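Local coordinates for protein kinase (Staphylococcus aureus subsp. aureus Mu50, PDB 3PY9) that is a membrane Ser/Thr kinase (PrkC) whose extracellular PASTA region, the part in this structure, probably binds muropeptides of the cell wall, at residues Ile102-Asn107 with Glu137-Lys142; Val144-Phe149 with Lys164-Glu169; Thr218-Val223 with Asp258-Ile263; Lys231-Lys236 with Lys278-Thr283. All blocks are in the same frame, centred on the assembly; numbering follows the deposited sequence.

Interaction 1. Residues Ile102-Asn107 with Glu137-Lys142; sequences IEKVYN and ESLGIK
A parallel strand pairing joins E103-V105 to E137-L139 in a PASTA domain and passes, beyond S138, into an aromatic contact around Y106 where the chain leaves toward the next domain. The backbone bonds alternate as in a parallel sheet: E137 N donates to E103 O, V105 N to E137 O, and L139 N to V105 O at 2.7 Å. One more follows further along, from N107 N to G140 O at 3.1 Å, but here the donor stands above the carbonyl plane. The Y106 ring lies between two aliphatic groups. L139 CD1 sits over the centre of one face, 4.2 Å from the ring centroid, and K142 CB covers the opposite face nearer the rim, 4.1 Å from the centroid. K142 is bent at its second torsion (chi2 74°), which carries CD along the phenol end, 3.9 Å from Y106 CZ. At the ring edge, in plane, lies G140 O. K104 and E137 run side by side on one face of the sheet, with K104 CE 3.4 Å from E137 OE1, yet the lysine nitrogen NZ stays beyond salt-bridge distance. E137 OE1, which I102 CG2 also approaches, is buried here without a polar partner in the model. S138 OG accepts from G140 N at 2.8 Å, an ST turn, and is also bonded to A110 O. Within the mixed sheet, strand 133-138 is central, flanked by 100-105 and by 115-118, to which S138 is tied through Y114 and G113 just before it.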
loop_
_atom_site.group_PDB
_atom_site.type_symbol
_atom_site.label_atom_id
_atom_site.label_comp_id
_atom_site.label_asym_id
_atom_site.label_seq_id
_atom_site.Cartn_x
_atom_site.Cartn_y
_atom_site.Cartn_z
ATOM N N ILE A 102 -12.049 -11.697 -13.407
ATOM C CA ILE A 102 -11.893 -10.621 -12.426
ATOM C C ILE A 102 -12.482 -10.984 -11.062
ATOM O O ILE A 102 -13.552 -11.579 -10.963
ATOM C CB ILE A 102 -12.549 -9.299 -12.883
ATOM C CG1 ILE A 102 -12.234 -8.999 -14.356
ATOM C CG2 ILE A 102 -12.167 -8.119 -11.916
ATOM C CD1 ILE A 102 -10.808 -8.512 -14.628
ATOM N N GLU A 103 -11.754 -10.589 -10.021
ATOM C CA GLU A 103 -12.152 -10.705 -8.617
ATOM C C GLU A 103 -11.985 -9.340 -7.984
ATOM O O GLU A 103 -10.913 -8.730 -8.085
ATOM C CB GLU A 103 -11.188 -11.635 -7.895
ATOM C CG GLU A 103 -11.139 -13.019 -8.434
ATOM C CD GLU A 103 -11.757 -13.982 -7.473
ATOM O OE1 GLU A 103 -11.501 -13.784 -6.255
ATOM O OE2 GLU A 103 -12.488 -14.911 -7.925
ATOM N N LYS A 104 -13.032 -8.860 -7.332
ATOM C CA LYS A 104 -12.986 -7.562 -6.679
ATOM C C LYS A 104 -12.631 -7.719 -5.208
ATOM O O LYS A 104 -13.224 -8.537 -4.499
ATOM C CB LYS A 104 -14.311 -6.824 -6.852
ATOM C CG LYS A 104 -14.640 -6.519 -8.312
ATOM C CD LYS A 104 -16.007 -5.873 -8.478
ATOM C CE LYS A 104 -16.085 -5.136 -9.822
ATOM N NZ LYS A 104 -17.415 -4.506 -10.088
ATOM N N VAL A 105 -11.646 -6.950 -4.759
ATOM C CA VAL A 105 -11.203 -7.014 -3.379
ATOM C C VAL A 105 -10.907 -5.599 -2.936
ATOM O O VAL A 105 -10.577 -4.744 -3.744
ATOM C CB VAL A 105 -9.894 -7.885 -3.210
ATOM C CG1 VAL A 105 -10.173 -9.381 -3.427
ATOM C CG2 VAL A 105 -8.784 -7.409 -4.126
ATOM N N TYR A 106 -11.000 -5.362 -1.644
ATOM C CA TYR A 106 -10.503 -4.123 -1.106
ATOM C C TYR A 106 -8.994 -4.163 -1.112
ATOM O O TYR A 106 -8.383 -5.210 -0.915
ATOM C CB TYR A 106 -11.031 -3.907 0.305
ATOM C CG TYR A 106 -12.528 -3.758 0.373
ATOM C CD1 TYR A 106 -13.135 -2.587 -0.036
ATOM C CD2 TYR A 106 -13.331 -4.793 0.855
ATOM C CE1 TYR A 106 -14.513 -2.428 0.034
ATOM C CE2 TYR A 106 -14.719 -4.642 0.925
ATOM C CZ TYR A 106 -15.287 -3.443 0.516
ATOM O OH TYR A 106 -16.644 -3.262 0.569
ATOM N N ASN A 107 -8.394 -3.005 -1.327
ATOM C CA ASN A 107 -6.944 -2.932 -1.442
ATOM C C ASN A 107 -6.440 -1.530 -1.104
ATOM O O ASN A 107 -7.182 -0.564 -1.299
ATOM C CB ASN A 107 -6.545 -3.331 -2.849
ATOM C CG ASN A 107 -5.071 -3.252 -3.068
ATOM O OD1 ASN A 107 -4.574 -2.353 -3.755
ATOM N ND2 ASN A 107 -4.350 -4.197 -2.494
ATOM N N GLU A 137 -9.147 -6.759 -8.947
ATOM C CA GLU A 137 -9.485 -5.366 -9.167
ATOM C C GLU A 137 -9.752 -4.728 -7.827
ATOM O O GLU A 137 -10.527 -5.268 -7.056
ATOM C CB GLU A 137 -10.747 -5.278 -10.022
ATOM C CG GLU A 137 -11.151 -3.879 -10.406
ATOM C CD GLU A 137 -12.505 -3.831 -11.069
ATOM O OE1 GLU A 137 -13.071 -4.900 -11.351
ATOM O OE2 GLU A 137 -13.020 -2.724 -11.301
ATOM N N SER A 138 -9.140 -3.573 -7.567
ATOM C CA SER A 138 -9.330 -2.874 -6.295
ATOM C C SER A 138 -10.738 -2.281 -6.149
ATOM O O SER A 138 -11.263 -1.680 -7.074
ATOM C CB SER A 138 -8.297 -1.749 -6.139
ATOM O OG SER A 138 -8.522 -1.037 -4.924
ATOM N N LEU A 139 -11.328 -2.439 -4.979
ATOM C CA LEU A 139 -12.539 -1.701 -4.640
ATOM C C LEU A 139 -12.187 -0.469 -3.810
ATOM O O LEU A 139 -13.062 0.120 -3.192
ATOM C CB LEU A 139 -13.523 -2.586 -3.857
ATOM C CG LEU A 139 -14.194 -3.779 -4.544
ATOM C CD1 LEU A 139 -14.866 -4.665 -3.539
ATOM C CD2 LEU A 139 -15.197 -3.312 -5.596
ATOM N N GLY A 140 -10.905 -0.096 -3.807
ATOM C CA GLY A 140 -10.383 0.913 -2.876
ATOM C C GLY A 140 -10.295 0.344 -1.474
ATOM O O GLY A 140 -10.568 -0.849 -1.261
ATOM N N ILE A 141 -9.915 1.184 -0.502
ATOM C CA ILE A 141 -9.862 0.747 0.886
ATOM C C ILE A 141 -11.278 0.593 1.440
ATOM O O ILE A 141 -12.169 1.364 1.090
ATOM C CB ILE A 141 -9.036 1.712 1.769
ATOM C CG1 ILE A 141 -7.562 1.677 1.329
ATOM C CG2 ILE A 141 -9.158 1.320 3.221
ATOM C CD1 ILE A 141 -6.662 2.745 1.962
ATOM N N LYS A 142 -11.477 -0.423 2.279
ATOM C CA LYS A 142 -12.734 -0.614 2.962
ATOM C C LYS A 142 -13.104 0.682 3.700
ATOM O O LYS A 142 -12.264 1.253 4.423
ATOM C CB LYS A 142 -12.619 -1.801 3.929
ATOM C CG LYS A 142 -13.770 -1.955 4.924
ATOM C CD LYS A 142 -15.038 -2.492 4.275
ATOM C CE LYS A 142 -16.222 -2.239 5.173
ATOM N NZ LYS A 142 -17.427 -3.006 4.826
#

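Interaction 2. Residues Val144-Phe149 with Lys164-Glu169; sequences VYVEDF and KGFKVE
V144, at the start of 144-149, meets F166 with its CG1 methyl, 3.5 Å from the ring atom CZ. That methyl is anti to the backbone N (chi1 179°), and it approaches the far end of the ring obliquely as the two side chains slide past each other in opposite directions. The same CG1 is bordered by K164, whose chain, bent at its second and third torsions, curls round it with CB, CD, CE and NZ all about equally near; the approach of NZ is 4.1 Å. The V144 carbonyl O lies at the ring edge, in plane, 3.6 Å from F166 CZ. At Y145 the CB points away from 164-169, and it is the carbonyl that makes the contact, with O 3.8 Å from F166 CE2. V146 then brings CG2 obliquely to F166 CZ at 3.8 Å. All of these touches are van der Waals packing, and the two backbones stay too far apart to pair as strands. G165, at positive phi, is the C-prime residue of the Schellman motif that ends helix 154-162, so F166 enters the core directly after the helix terminus. This PASTA-domain contact therefore joins strand 143-146 to the connection between that helix and strand 167-173. F166 also packs on L161 of the helix, on I199 of strand 198-204 and on V193 of strand 191-194, the antiparallel partner of 143-146.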
loop_
_atom_site.group_PDB
_atom_site.type_symbol
_atom_site.label_atom_id
_atom_site.label_comp_id
_atom_site.label_asym_id
_atom_site.label_seq_id
_atom_site.Cartn_x
_atom_site.Cartn_y
_atom_site.Cartn_z
ATOM N N VAL A 144 -15.145 2.480 6.537
ATOM C CA VAL A 144 -15.714 2.184 7.843
ATOM C C VAL A 144 -16.285 3.469 8.400
ATOM O O VAL A 144 -15.652 4.519 8.303
ATOM C CB VAL A 144 -14.648 1.644 8.804
ATOM C CG1 VAL A 144 -15.255 1.370 10.193
ATOM C CG2 VAL A 144 -14.042 0.361 8.222
ATOM N N TYR A 145 -17.471 3.376 8.988
ATOM C CA TYR A 145 -18.156 4.527 9.524
ATOM C C TYR A 145 -17.528 4.978 10.847
ATOM O O TYR A 145 -17.308 4.180 11.747
ATOM C CB TYR A 145 -19.640 4.218 9.695
ATOM C CG TYR A 145 -20.488 5.439 9.974
ATOM C CD1 TYR A 145 -21.093 6.135 8.939
ATOM C CD2 TYR A 145 -20.661 5.920 11.299
ATOM C CE1 TYR A 145 -21.866 7.273 9.204
ATOM C CE2 TYR A 145 -21.441 7.042 11.570
ATOM C CZ TYR A 145 -22.021 7.727 10.521
ATOM O OH TYR A 145 -22.798 8.838 10.767
ATOM N N VAL A 146 -17.225 6.269 10.936
ATOM C CA VAL A 146 -16.671 6.860 12.164
ATOM C C VAL A 146 -17.787 7.401 13.047
ATOM O O VAL A 146 -18.352 8.457 12.764
ATOM C CB VAL A 146 -15.731 8.018 11.841
ATOM C CG1 VAL A 146 -14.920 8.422 13.102
ATOM C CG2 VAL A 146 -14.819 7.643 10.675
ATOM N N GLU A 147 -18.104 6.668 14.111
ATOM C CA GLU A 147 -19.130 7.092 15.046
ATOM C C GLU A 147 -18.802 8.436 15.715
ATOM O O GLU A 147 -17.691 8.648 16.230
ATOM C CB GLU A 147 -19.414 6.027 16.100
ATOM C CG GLU A 147 -20.658 6.397 16.917
ATOM C CD GLU A 147 -21.012 5.399 17.989
ATOM O OE1 GLU A 147 -20.346 4.344 18.093
ATOM O OE2 GLU A 147 -21.989 5.664 18.707
ATOM N N ASP A 148 -19.787 9.336 15.683
ATOM C CA ASP A 148 -19.651 10.676 16.247
ATOM C C ASP A 148 -19.861 10.592 17.740
ATOM O O ASP A 148 -20.963 10.304 18.211
ATOM C CB ASP A 148 -20.681 11.600 15.611
ATOM C CG ASP A 148 -20.512 13.060 16.000
ATOM O OD1 ASP A 148 -19.781 13.385 16.976
ATOM O OD2 ASP A 148 -21.149 13.887 15.304
ATOM N N PHE A 149 -18.784 10.824 18.477
ATOM C CA PHE A 149 -18.790 10.744 19.929
ATOM C C PHE A 149 -18.657 12.130 20.597
ATOM O O PHE A 149 -18.304 12.218 21.784
ATOM C CB PHE A 149 -17.646 9.851 20.410
ATOM C CG PHE A 149 -17.934 8.352 20.334
ATOM C CD1 PHE A 149 -18.843 7.752 21.208
ATOM C CD2 PHE A 149 -17.247 7.546 19.422
ATOM C CE1 PHE A 149 -19.078 6.365 21.166
ATOM C CE2 PHE A 149 -17.475 6.170 19.365
ATOM C CZ PHE A 149 -18.396 5.574 20.233
ATOM N N LYS A 164 -12.889 -0.968 15.674
ATOM C CA LYS A 164 -13.251 -0.869 14.252
ATOM C C LYS A 164 -11.993 -0.645 13.422
ATOM O O LYS A 164 -12.071 -0.413 12.209
ATOM C CB LYS A 164 -14.276 0.249 14.012
ATOM C CG LYS A 164 -15.646 0.009 14.659
ATOM C CD LYS A 164 -16.780 -0.161 13.638
ATOM C CE LYS A 164 -16.697 -1.462 12.817
ATOM N NZ LYS A 164 -17.707 -1.513 11.671
ATOM N N GLY A 165 -10.834 -0.706 14.079
ATOM C CA GLY A 165 -9.552 -0.629 13.379
ATOM C C GLY A 165 -8.906 0.733 13.247
ATOM O O GLY A 165 -7.819 0.847 12.676
ATOM N N PHE A 166 -9.556 1.763 13.790
ATOM C CA PHE A 166 -9.043 3.131 13.711
ATOM C C PHE A 166 -7.877 3.344 14.639
ATOM O O PHE A 166 -7.791 2.726 15.707
ATOM C CB PHE A 166 -10.139 4.182 13.992
ATOM C CG PHE A 166 -11.253 4.198 12.957
ATOM C CD1 PHE A 166 -10.989 4.541 11.640
ATOM C CD2 PHE A 166 -12.549 3.852 13.308
ATOM C CE1 PHE A 166 -11.996 4.513 10.672
ATOM C CE2 PHE A 166 -13.581 3.843 12.362
ATOM C CZ PHE A 166 -13.299 4.182 11.044
ATOM N N LYS A 167 -6.981 4.223 14.205
ATOM C CA LYS A 167 -5.973 4.819 15.065
ATOM C C LYS A 167 -6.579 6.073 15.739
ATOM O O LYS A 167 -7.196 6.903 15.077
ATOM C CB LYS A 167 -4.721 5.151 14.245
ATOM C CG LYS A 167 -4.073 3.915 13.586
ATOM C CD LYS A 167 -3.473 4.233 12.206
ATOM C CE LYS A 167 -2.991 2.971 11.461
ATOM N NZ LYS A 167 -4.080 2.104 10.890
ATOM N N VAL A 168 -6.430 6.181 17.057
ATOM C CA VAL A 168 -7.061 7.253 17.843
ATOM C C VAL A 168 -5.992 8.143 18.456
ATOM O O VAL A 168 -5.101 7.647 19.143
ATOM C CB VAL A 168 -7.927 6.681 18.988
ATOM C CG1 VAL A 168 -8.207 7.750 20.044
ATOM C CG2 VAL A 168 -9.234 6.078 18.460
ATOM N N GLU A 169 -6.083 9.449 18.210
ATOM C CA GLU A 169 -5.198 10.416 18.856
ATOM C C GLU A 169 -5.988 11.417 19.680
ATOM O O GLU A 169 -7.152 11.695 19.395
ATOM C CB GLU A 169 -4.364 11.166 17.828
ATOM C CG GLU A 169 -3.340 10.313 17.115
ATOM C CD GLU A 169 -2.532 11.111 16.104
ATOM O OE1 GLU A 169 -2.918 12.288 15.831
ATOM O OE2 GLU A 169 -1.525 10.556 15.586
#

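Interaction 3. Residues Thr218-Val223 with Asp258-Ile263; sequences TESVDV and DQRIDI
V221, I261 and I263 form the apolar centre of this antiparallel strand pair, with V221 CG1 3.9 Å from I261 CG2 and 3.8 Å from I263 CD1. CG1 reaches both because it takes the place between the backbone N and carbonyl carbon of V221 (chi1 58°). V223 lies on the same face, which Y275, V279 and A285 of the neighbouring sheet help to cover. Along the backbone, the hydrogen-bonded pairs E219-I263, V221-I261 and V223-Q259 each exchange two bonds, such as V221 N to I261 O at 2.8 Å. The non-hydrogen-bonded pairs S220-D262 and D222-R260 carry the polar face. S220 OG donates to D262 OD1 over 2.6 Å, meeting the oxygen on its anti side. D222 OD1 lies over one face of the R260 guanidinium, 3.0 Å from NE, with the carboxylate and guanidinium planes 60° apart. Beside them T218 CG2 packs on D262 CB at 3.5 Å. The chemistry is thus two-sided: a largely apolar face turned to the rest of the C-terminal domain, with E219 at its border paired to K287, and an exposed polar one, where the D222-R260 salt bridge is purely electrostatic, with no N-H aimed at the oxygen.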
loop_
_atom_site.group_PDB
_atom_site.type_symbol
_atom_site.label_atom_id
_atom_site.label_comp_id
_atom_site.label_asym_id
_atom_site.label_seq_id
_atom_site.Cartn_x
_atom_site.Cartn_y
_atom_site.Cartn_z
ATOM N N THR A 218 9.022 32.739 38.378
ATOM C CA THR A 218 9.495 33.449 37.204
ATOM C C THR A 218 11.004 33.260 37.182
ATOM O O THR A 218 11.724 33.744 38.063
ATOM C CB THR A 218 9.126 34.937 37.218
ATOM O OG1 THR A 218 7.758 35.085 37.607
ATOM C CG2 THR A 218 9.291 35.528 35.834
ATOM N N GLU A 219 11.464 32.497 36.196
ATOM C CA GLU A 219 12.882 32.315 35.968
ATOM C C GLU A 219 13.344 33.396 35.004
ATOM O O GLU A 219 12.652 33.710 34.038
ATOM C CB GLU A 219 13.154 30.924 35.397
ATOM C CG GLU A 219 12.938 29.794 36.400
ATOM C CD GLU A 219 14.070 29.642 37.420
ATOM O OE1 GLU A 219 15.206 30.108 37.172
ATOM O OE2 GLU A 219 13.823 29.030 38.478
ATOM N N SER A 220 14.497 33.983 35.291
ATOM C CA SER A 220 15.104 34.952 34.392
ATOM C C SER A 220 16.313 34.360 33.682
ATOM O O SER A 220 17.140 33.685 34.304
ATOM C CB SER A 220 15.516 36.207 35.154
ATOM O OG SER A 220 14.407 37.061 35.311
ATOM N N VAL A 221 16.399 34.616 32.379
ATOM C CA VAL A 221 17.577 34.250 31.583
ATOM C C VAL A 221 18.010 35.433 30.704
ATOM O O VAL A 221 17.170 36.075 30.062
ATOM C CB VAL A 221 17.338 32.938 30.726
ATOM C CG1 VAL A 221 16.155 33.090 29.789
ATOM C CG2 VAL A 221 18.578 32.556 29.950
ATOM N N ASP A 222 19.309 35.730 30.711
ATOM C CA ASP A 222 19.885 36.711 29.803
ATOM C C ASP A 222 20.197 36.040 28.462
ATOM O O ASP A 222 21.075 35.168 28.383
ATOM C CB ASP A 222 21.192 37.276 30.364
ATOM C CG ASP A 222 20.986 38.238 31.503
ATOM O OD1 ASP A 222 20.034 39.050 31.460
ATOM O OD2 ASP A 222 21.809 38.185 32.444
ATOM N N VAL A 223 19.502 36.461 27.413
ATOM C CA VAL A 223 19.745 35.934 26.059
ATOM C C VAL A 223 20.653 36.899 25.321
ATOM O O VAL A 223 20.277 38.039 25.140
ATOM C CB VAL A 223 18.430 35.807 25.262
ATOM C CG1 VAL A 223 18.696 35.293 23.835
ATOM C CG2 VAL A 223 17.440 34.926 26.009
ATOM N N ASP A 258 21.225 42.163 23.462
ATOM C CA ASP A 258 21.106 41.312 24.633
ATOM C C ASP A 258 19.809 41.598 25.383
ATOM O O ASP A 258 19.503 42.750 25.671
ATOM C CB ASP A 258 22.328 41.485 25.532
ATOM C CG ASP A 258 23.620 41.075 24.848
ATOM O OD1 ASP A 258 23.560 40.395 23.812
ATOM O OD2 ASP A 258 24.711 41.432 25.341
ATOM N N GLN A 259 19.048 40.544 25.668
ATOM C CA GLN A 259 17.766 40.667 26.338
ATOM C C GLN A 259 17.593 39.735 27.529
ATOM O O GLN A 259 17.737 38.515 27.407
ATOM C CB GLN A 259 16.634 40.414 25.357
ATOM C CG GLN A 259 16.370 41.550 24.419
ATOM C CD GLN A 259 15.144 42.341 24.810
ATOM O OE1 GLN A 259 15.244 43.355 25.511
ATOM N NE2 GLN A 259 13.972 41.885 24.357
ATOM N N ARG A 260 17.276 40.330 28.678
ATOM C CA ARG A 260 16.847 39.582 29.848
ATOM C C ARG A 260 15.414 39.167 29.580
ATOM O O ARG A 260 14.587 39.977 29.171
ATOM C CB ARG A 260 16.960 40.447 31.123
ATOM C CG ARG A 260 16.237 39.912 32.365
ATOM C CD ARG A 260 17.158 39.097 33.255
ATOM N NE ARG A 260 18.289 39.887 33.756
ATOM C CZ ARG A 260 19.244 39.423 34.569
ATOM N NH1 ARG A 260 19.220 38.160 34.997
ATOM N NH2 ARG A 260 20.234 40.229 34.951
ATOM N N ILE A 261 15.138 37.888 29.773
ATOM C CA ILE A 261 13.819 37.330 29.495
ATOM C C ILE A 261 13.342 36.572 30.711
ATOM O O ILE A 261 14.121 35.908 31.372
ATOM C CB ILE A 261 13.836 36.461 28.199
ATOM C CG1 ILE A 261 13.168 37.227 27.057
ATOM C CG2 ILE A 261 13.150 35.104 28.372
ATOM C CD1 ILE A 261 14.031 38.324 26.467
ATOM N N ASP A 262 12.058 36.709 31.010
ATOM C CA ASP A 262 11.469 36.061 32.169
ATOM C C ASP A 262 10.586 34.921 31.700
ATOM O O ASP A 262 9.836 35.061 30.739
ATOM C CB ASP A 262 10.683 37.071 33.003
ATOM C CG ASP A 262 11.483 38.321 33.305
ATOM O OD1 ASP A 262 12.658 38.220 33.694
ATOM O OD2 ASP A 262 10.937 39.420 33.140
ATOM N N ILE A 263 10.700 33.781 32.367
ATOM C CA ILE A 263 9.952 32.603 31.950
ATOM C C ILE A 263 9.094 32.062 33.096
ATOM O O ILE A 263 9.607 31.394 33.992
ATOM C CB ILE A 263 10.873 31.510 31.373
ATOM C CG1 ILE A 263 11.632 32.038 30.151
ATOM C CG2 ILE A 263 10.055 30.318 30.965
ATOM C CD1 ILE A 263 12.840 31.230 29.787
#

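Interaction 4. Residues Lys231-Lys236 with Lys278-Thr283; sequences KSQKVK and KVDGKT
Strands 233-241 and 272-279 pair antiparallel here, and the second runs into a beta hairpin whose type I' turn, V279 to K282, sets D280 against the first strand. K236 and K278 form a hydrogen-bonded pair, K236 N giving to K278 O at 2.9 Å and K278 N to K236 O. D280 N bonds to K234 O at 2.8 Å, but the return bond goes to a side chain: the backbone N of K234 donates to D280 OD1 at 3.0 Å, nearly straight (171°) though from above the carboxylate plane. Water 1 gives hydrogens to both S232 O and D280 OD2, so each carboxylate oxygen has a partner. K234 O takes a second bond from water 2, which in turn accepts from K236 NZ and G281 N. On the face of the sheet away from K236 and K278, V235 CG2 meets V279 CG2 at 4.0 Å, in the non-hydrogen-bonded pair. Q233, whose OE1 is held by T226 N, crosses D280 at about a right angle, its amide plane 83° from the carboxylate, and V279 CG1 lies against that amide, 3.6 Å from Q233 CD. The aliphatic part of Q233 also borders the acid, with CG 3.4 Å from D280 OD2.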
loop_
_atom_site.group_PDB
_atom_site.type_symbol
_atom_site.label_atom_id
_atom_site.label_comp_id
_atom_site.label_asym_id
_atom_site.label_seq_id
_atom_site.Cartn_x
_atom_site.Cartn_y
_atom_site.Cartn_z
ATOM N N LYS A 231 20.907 42.513 11.801
ATOM C CA LYS A 231 19.636 41.864 11.589
ATOM C C LYS A 231 19.210 41.144 12.873
ATOM O O LYS A 231 20.039 40.637 13.622
ATOM C CB LYS A 231 19.693 40.910 10.385
ATOM C CG LYS A 231 19.908 41.597 9.022
ATOM C CD LYS A 231 18.960 42.786 8.760
ATOM C CE LYS A 231 19.282 43.511 7.440
ATOM N NZ LYS A 231 20.566 44.300 7.465
ATOM N N SER A 232 17.912 41.138 13.126
ATOM C CA SER A 232 17.358 40.479 14.293
ATOM C C SER A 232 17.538 38.971 14.214
ATOM O O SER A 232 17.730 38.393 13.135
ATOM C CB SER A 232 15.881 40.832 14.447
ATOM O OG SER A 232 15.113 40.395 13.340
ATOM N N GLN A 233 17.510 38.356 15.386
ATOM C CA GLN A 233 17.469 36.915 15.538
ATOM C C GLN A 233 16.163 36.577 16.217
ATOM O O GLN A 233 15.662 37.338 17.061
ATOM C CB GLN A 233 18.603 36.443 16.426
ATOM C CG GLN A 233 19.977 36.679 15.884
ATOM C CD GLN A 233 21.047 36.234 16.847
ATOM O OE1 GLN A 233 21.132 36.727 17.957
ATOM N NE2 GLN A 233 21.867 35.289 16.423
ATOM N N LYS A 234 15.630 35.419 15.875
ATOM C CA LYS A 234 14.384 34.969 16.444
ATOM C C LYS A 234 14.615 34.067 17.657
ATOM O O LYS A 234 15.379 33.102 17.609
ATOM C CB LYS A 234 13.582 34.218 15.393
ATOM C CG LYS A 234 12.078 34.181 15.676
ATOM C CD LYS A 234 11.349 33.152 14.783
ATOM C CE LYS A 234 12.112 32.827 13.495
ATOM N NZ LYS A 234 12.435 34.045 12.695
ATOM N N VAL A 235 13.936 34.395 18.744
ATOM C CA VAL A 235 14.042 33.621 19.962
ATOM C C VAL A 235 12.772 32.804 20.098
ATOM O O VAL A 235 11.677 33.311 19.871
ATOM C CB VAL A 235 14.259 34.526 21.194
ATOM C CG1 VAL A 235 14.441 33.705 22.459
ATOM C CG2 VAL A 235 15.451 35.420 20.961
ATOM N N LYS A 236 12.941 31.530 20.440
ATOM C CA LYS A 236 11.822 30.654 20.738
ATOM C C LYS A 236 12.085 29.976 22.071
ATOM O O LYS A 236 13.137 29.344 22.276
ATOM C CB LYS A 236 11.614 29.626 19.619
ATOM C CG LYS A 236 11.053 30.221 18.338
ATOM C CD LYS A 236 10.811 29.164 17.285
ATOM C CE LYS A 236 10.796 29.792 15.894
ATOM N NZ LYS A 236 12.196 30.053 15.413
ATOM N N LYS A 278 15.920 28.781 22.425
ATOM C CA LYS A 278 16.670 28.735 21.166
ATOM C C LYS A 278 16.714 30.096 20.469
ATOM O O LYS A 278 15.786 30.901 20.617
ATOM C CB LYS A 278 16.046 27.716 20.218
ATOM C CG LYS A 278 15.951 26.318 20.800
ATOM C CD LYS A 278 15.506 25.344 19.735
ATOM C CE LYS A 278 15.313 23.960 20.290
ATOM N NZ LYS A 278 14.711 23.118 19.227
ATOM N N VAL A 279 17.799 30.343 19.725
ATOM C CA VAL A 279 18.013 31.594 18.996
ATOM C C VAL A 279 18.395 31.221 17.570
ATOM O O VAL A 279 19.429 30.575 17.343
ATOM C CB VAL A 279 19.105 32.509 19.661
ATOM C CG1 VAL A 279 19.419 33.693 18.780
ATOM C CG2 VAL A 279 18.663 32.994 21.072
ATOM N N ASP A 280 17.556 31.608 16.613
ATOM C CA ASP A 280 17.704 31.108 15.233
ATOM C C ASP A 280 17.936 29.582 15.148
ATOM O O ASP A 280 18.824 29.120 14.426
ATOM C CB ASP A 280 18.843 31.846 14.527
ATOM C CG ASP A 280 18.467 33.253 14.131
ATOM O OD1 ASP A 280 17.273 33.592 14.074
ATOM O OD2 ASP A 280 19.379 34.029 13.859
ATOM N N GLY A 281 17.139 28.809 15.883
ATOM C CA GLY A 281 17.169 27.350 15.787
ATOM C C GLY A 281 18.140 26.629 16.703
ATOM O O GLY A 281 18.023 25.418 16.902
ATOM N N LYS A 282 19.104 27.352 17.256
ATOM C CA LYS A 282 20.136 26.765 18.098
ATOM C C LYS A 282 19.851 26.990 19.564
ATOM O O LYS A 282 19.564 28.114 19.968
ATOM C CB LYS A 282 21.495 27.376 17.769
ATOM C CG LYS A 282 22.086 26.942 16.428
ATOM C CD LYS A 282 22.877 25.642 16.585
ATOM C CE LYS A 282 23.350 25.106 15.241
ATOM N NZ LYS A 282 22.164 24.814 14.363
ATOM N N THR A 283 19.961 25.930 20.359
ATOM C CA THR A 283 19.823 26.016 21.816
ATOM C C THR A 283 20.881 26.926 22.391
ATOM O O THR A 283 22.071 26.739 22.152
ATOM C CB THR A 283 19.940 24.626 22.469
ATOM O OG1 THR A 283 18.938 23.770 21.924
ATOM C CG2 THR A 283 19.755 24.687 23.994
HETATM O O HOH W 1 19.403 36.302 12.155
HETATM O O HOH W 2 14.724 30.299 17.392
#

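Overall arrangement
The four contacts follow the elongated chain. Interactions 1 and 2 adjoin in sequence, their centres 21 Å apart, on either side of the step from strand 133-138 to strand 143-146, which leads from one PASTA domain into the next. Interactions 3 and 4 share the C-terminal PASTA-like domain; their segments alternate along the chain and their centres lie 14 Å apart. There the two-stranded sheet 217-223/259-265 packs on the five-stranded antiparallel one, with V223 CG1 3.6 Å from V279 CG2. Interactions 1 and 3 are 60 Å apart between centres, consistent with an extracellular region built as a string of separate domains.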